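Local coordinates for protein ribonucleoside-diphosphate reductase (Pseudomonas aeruginosa, PDB 5IM3) that probably supplies the precursors of DNA synthesis by reducing ribonucleoside diphosphates to deoxyribonucleotides, under allosteric control by nucleotides such as dATP, at residues Met767-Thr772 with Lys868-Ala873. Residues are numbered along the deposited sequence; the frame is centred on the assembly and turned at random.
Sequences MAIAPT and KWIDQA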
ATOM      1  N   MET A 767     -37.934   6.866 -32.071  1.00 56.63           N
ATOM      2  CA  MET A 767     -37.621   7.298 -30.717  1.00 57.45           C
ATOM      3  C   MET A 767     -36.174   7.002 -30.350  1.00 55.18           C
ATOM      4  O   MET A 767     -35.623   5.959 -30.717  1.00 54.58           O
ATOM      5  CB  MET A 767     -38.544   6.614 -29.718  1.00 61.47           C
ATOM      6  CG  MET A 767     -40.011   6.804 -30.033  1.00 65.66           C
ATOM      7  SD  MET A 767     -41.024   5.613 -29.160  1.00 69.27           S
ATOM      8  CE  MET A 767     -40.868   6.234 -27.489  1.00 70.03           C
ATOM      9  N   ALA A 768     -35.576   7.933 -29.610  1.00 50.08           N
ATOM     10  CA  ALA A 768     -34.250   7.760 -29.036  1.00 48.79           C
ATOM     11  C   ALA A 768     -34.081   8.818 -27.957  1.00 45.34           C
ATOM     12  O   ALA A 768     -34.411   9.985 -28.184  1.00 44.68           O
ATOM     13  CB  ALA A 768     -33.158   7.891 -30.101  1.00 46.49           C
ATOM     14  N   ILE A 769     -33.585   8.413 -26.792  1.00 40.11           N
ATOM     15  CA  ILE A 769     -33.388   9.321 -25.667  1.00 41.75           C
ATOM     16  C   ILE A 769     -31.911   9.695 -25.647  1.00 41.28           C
ATOM     17  O   ILE A 769     -31.059   8.909 -25.227  1.00 41.42           O
ATOM     18  CB  ILE A 769     -33.840   8.703 -24.341  1.00 43.01           C
ATOM     19  CG1 ILE A 769     -35.328   8.352 -24.396  1.00 42.21           C
ATOM     20  CG2 ILE A 769     -33.574   9.667 -23.187  1.00 40.97           C
ATOM     21  CD1 ILE A 769     -35.835   7.623 -23.155  1.00 46.34           C
ATOM     22  N   ALA A 770     -31.615  10.902 -26.095  1.00 46.20           N
ATOM     23  CA  ALA A 770     -30.272  11.443 -26.164  1.00 46.12           C
ATOM     24  C   ALA A 770     -30.033  12.421 -25.025  1.00 47.56           C
ATOM     25  O   ALA A 770     -30.981  12.893 -24.390  1.00 48.86           O
ATOM     26  CB  ALA A 770     -30.062  12.155 -27.503  1.00 46.71           C
ATOM     27  N   PRO A 771     -28.775  12.745 -24.729  1.00 45.29           N
ATOM     28  CA  PRO A 771     -28.513  13.814 -23.759  1.00 47.37           C
ATOM     29  C   PRO A 771     -29.135  15.120 -24.229  1.00 47.56           C
ATOM     30  O   PRO A 771     -29.333  15.343 -25.425  1.00 49.29           O
ATOM     31  CB  PRO A 771     -26.981  13.894 -23.718  1.00 45.31           C
ATOM     32  CG  PRO A 771     -26.523  12.544 -24.184  1.00 44.54           C
ATOM     33  CD  PRO A 771     -27.531  12.122 -25.206  1.00 44.74           C
ATOM     34  N   THR A 772     -29.455  15.986 -23.267  1.00 46.80           N
ATOM     35  CA  THR A 772     -30.192  17.218 -23.535  1.00 48.94           C
ATOM     36  C   THR A 772     -29.591  18.377 -22.757  1.00 51.28           C
ATOM     37  O   THR A 772     -30.313  19.246 -22.255  1.00 48.94           O
ATOM     38  CB  THR A 772     -31.668  17.068 -23.174  1.00 49.28           C
ATOM     39  OG1 THR A 772     -31.792  16.878 -21.759  1.00 50.68           O
ATOM     40  CG2 THR A 772     -32.296  15.887 -23.902  1.00 48.21           C
ATOM     41  N   LYS A 868     -38.452  -1.070 -23.721  1.00 60.87           N
ATOM     42  CA  LYS A 868     -39.443  -1.953 -24.323  1.00 63.27           C
ATOM     43  C   LYS A 868     -40.219  -1.251 -25.422  1.00 61.99           C
ATOM     44  O   LYS A 868     -40.727  -1.904 -26.340  1.00 62.43           O
ATOM     45  CB  LYS A 868     -40.423  -2.454 -23.272  1.00 64.28           C
ATOM     46  CG  LYS A 868     -39.779  -2.920 -21.992  1.00 64.45           C
ATOM     47  CD  LYS A 868     -40.805  -3.535 -21.053  1.00 67.01           C
ATOM     48  CE  LYS A 868     -41.981  -2.604 -20.777  1.00 69.50           C
ATOM     49  NZ  LYS A 868     -43.000  -3.243 -19.905  1.00 73.65           N
ATOM     50  N   TRP A 869     -40.337   0.071 -25.335  1.00 59.68           N
ATOM     51  CA  TRP A 869     -41.156   0.843 -26.252  1.00 61.26           C
ATOM     52  C   TRP A 869     -40.340   1.646 -27.251  1.00 60.34           C
ATOM     53  O   TRP A 869     -40.899   2.119 -28.246  1.00 64.07           O
ATOM     54  CB  TRP A 869     -42.062   1.785 -25.451  1.00 60.15           C
ATOM     55  CG  TRP A 869     -42.749   1.093 -24.313  1.00 59.92           C
ATOM     56  CD1 TRP A 869     -42.456   1.205 -22.983  1.00 58.64           C
ATOM     57  CD2 TRP A 869     -43.835   0.164 -24.406  1.00 61.37           C
ATOM     58  NE1 TRP A 869     -43.297   0.411 -22.244  1.00 60.62           N
ATOM     59  CE2 TRP A 869     -44.152  -0.242 -23.093  1.00 63.74           C
ATOM     60  CE3 TRP A 869     -44.571  -0.363 -25.470  1.00 63.67           C
ATOM     61  CZ2 TRP A 869     -45.177  -1.144 -22.817  1.00 67.28           C
ATOM     62  CZ3 TRP A 869     -45.589  -1.259 -25.194  1.00 67.79           C
ATOM     63  CH2 TRP A 869     -45.880  -1.641 -23.879  1.00 69.07           C
ATOM     64  N   ILE A 870     -39.044   1.805 -27.020  1.00 53.07           N
ATOM     65  CA  ILE A 870     -38.183   2.599 -27.882  1.00 52.67           C
ATOM     66  C   ILE A 870     -37.619   1.692 -28.968  1.00 53.47           C
ATOM     67  O   ILE A 870     -37.145   0.584 -28.682  1.00 50.76           O
ATOM     68  CB  ILE A 870     -37.064   3.262 -27.060  1.00 51.15           C
ATOM     69  CG1 ILE A 870     -37.676   4.193 -26.006  1.00 50.97           C
ATOM     70  CG2 ILE A 870     -36.099   4.025 -27.960  1.00 50.97           C
ATOM     71  CD1 ILE A 870     -36.690   4.723 -24.986  1.00 50.36           C
ATOM     72  N   ASP A 871     -37.682   2.151 -30.222  1.00 55.41           N
ATOM     73  CA  ASP A 871     -37.142   1.350 -31.318  1.00 56.28           C
ATOM     74  C   ASP A 871     -35.629   1.489 -31.443  1.00 51.13           C
ATOM     75  O   ASP A 871     -34.971   0.552 -31.901  1.00 50.01           O
ATOM     76  CB  ASP A 871     -37.821   1.705 -32.648  1.00 57.90           C
ATOM     77  CG  ASP A 871     -38.032   3.196 -32.832  1.00 60.10           C
ATOM     78  OD1 ASP A 871     -37.506   3.989 -32.027  1.00 60.51           O
ATOM     79  OD2 ASP A 871     -38.734   3.574 -33.791  1.00 63.64           O
ATOM     80  N   GLN A 872     -35.059   2.616 -31.037  1.00 51.53           N
ATOM     81  CA  GLN A 872     -33.612   2.789 -30.984  1.00 49.26           C
ATOM     82  C   GLN A 872     -33.140   2.513 -29.553  1.00 46.17           C
ATOM     83  O   GLN A 872     -33.507   1.463 -29.017  1.00 47.81           O
ATOM     84  CB  GLN A 872     -33.239   4.167 -31.530  1.00 50.27           C
ATOM     85  CG  GLN A 872     -33.770   4.452 -32.922  1.00 52.35           C
ATOM     86  CD  GLN A 872     -32.978   5.532 -33.632  1.00 51.31           C
ATOM     87  OE1 GLN A 872     -31.761   5.423 -33.793  1.00 49.48           O
ATOM     88  NE2 GLN A 872     -33.663   6.586 -34.052  1.00 52.45           N
ATOM     89  N   ALA A 873     -32.360   3.378 -28.915  1.00 42.54           N
ATOM     90  CA  ALA A 873     -31.821   3.109 -27.585  1.00 43.60           C
ATOM     91  C   ALA A 873     -31.957   4.377 -26.745  1.00 43.55           C
ATOM     92  O   ALA A 873     -32.756   5.271 -27.047  1.00 40.84           O
ATOM     93  CB  ALA A 873     -30.375   2.604 -27.694  1.00 40.93           C
TER
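Two backbone bonds, one in each direction, join the extended run at Met767-Ile769 to the irregular loop 868-873: Ile769 N donates to Ala873 O (3.3 Å, 164°) in the carbonyl plane, while Gln872 N reaches Met767 O only weakly. Ala768 CA, lying between them, adds a CA-H...O contact to the same Ala873 carbonyl. Met767 N turns instead to the side chain of Asp871, whose OD1 accepts it at 2.9 Å through the syn lone pair. With chi1 at 42°, the carboxylate folds back over its own backbone, so that OD1 also draws a weak bond from Gln872 N; OD2 takes the amide of Ile766, and the acid thus spans two successive amides. The pairing lies within the ten-stranded alpha-beta barrel domain of ribonucleotide reductase, where it ties the loop leading into helix 773-779 to the one following helix 856-866. Its apolar half is built on Ile870: CD1 meets Ile769 CD1 at 3.5 Å, the two side chains crossing at about a right angle, and CG2 lies against Met767 CB. Met767 runs nearly straight as far as its sulfur (chi2 163°), which lies 3.6 Å from Trp869 O; the bend at chi3 then carries CE near Ile870 CG1. Met689 of helix 679-707 touches both Met767 and Ile769.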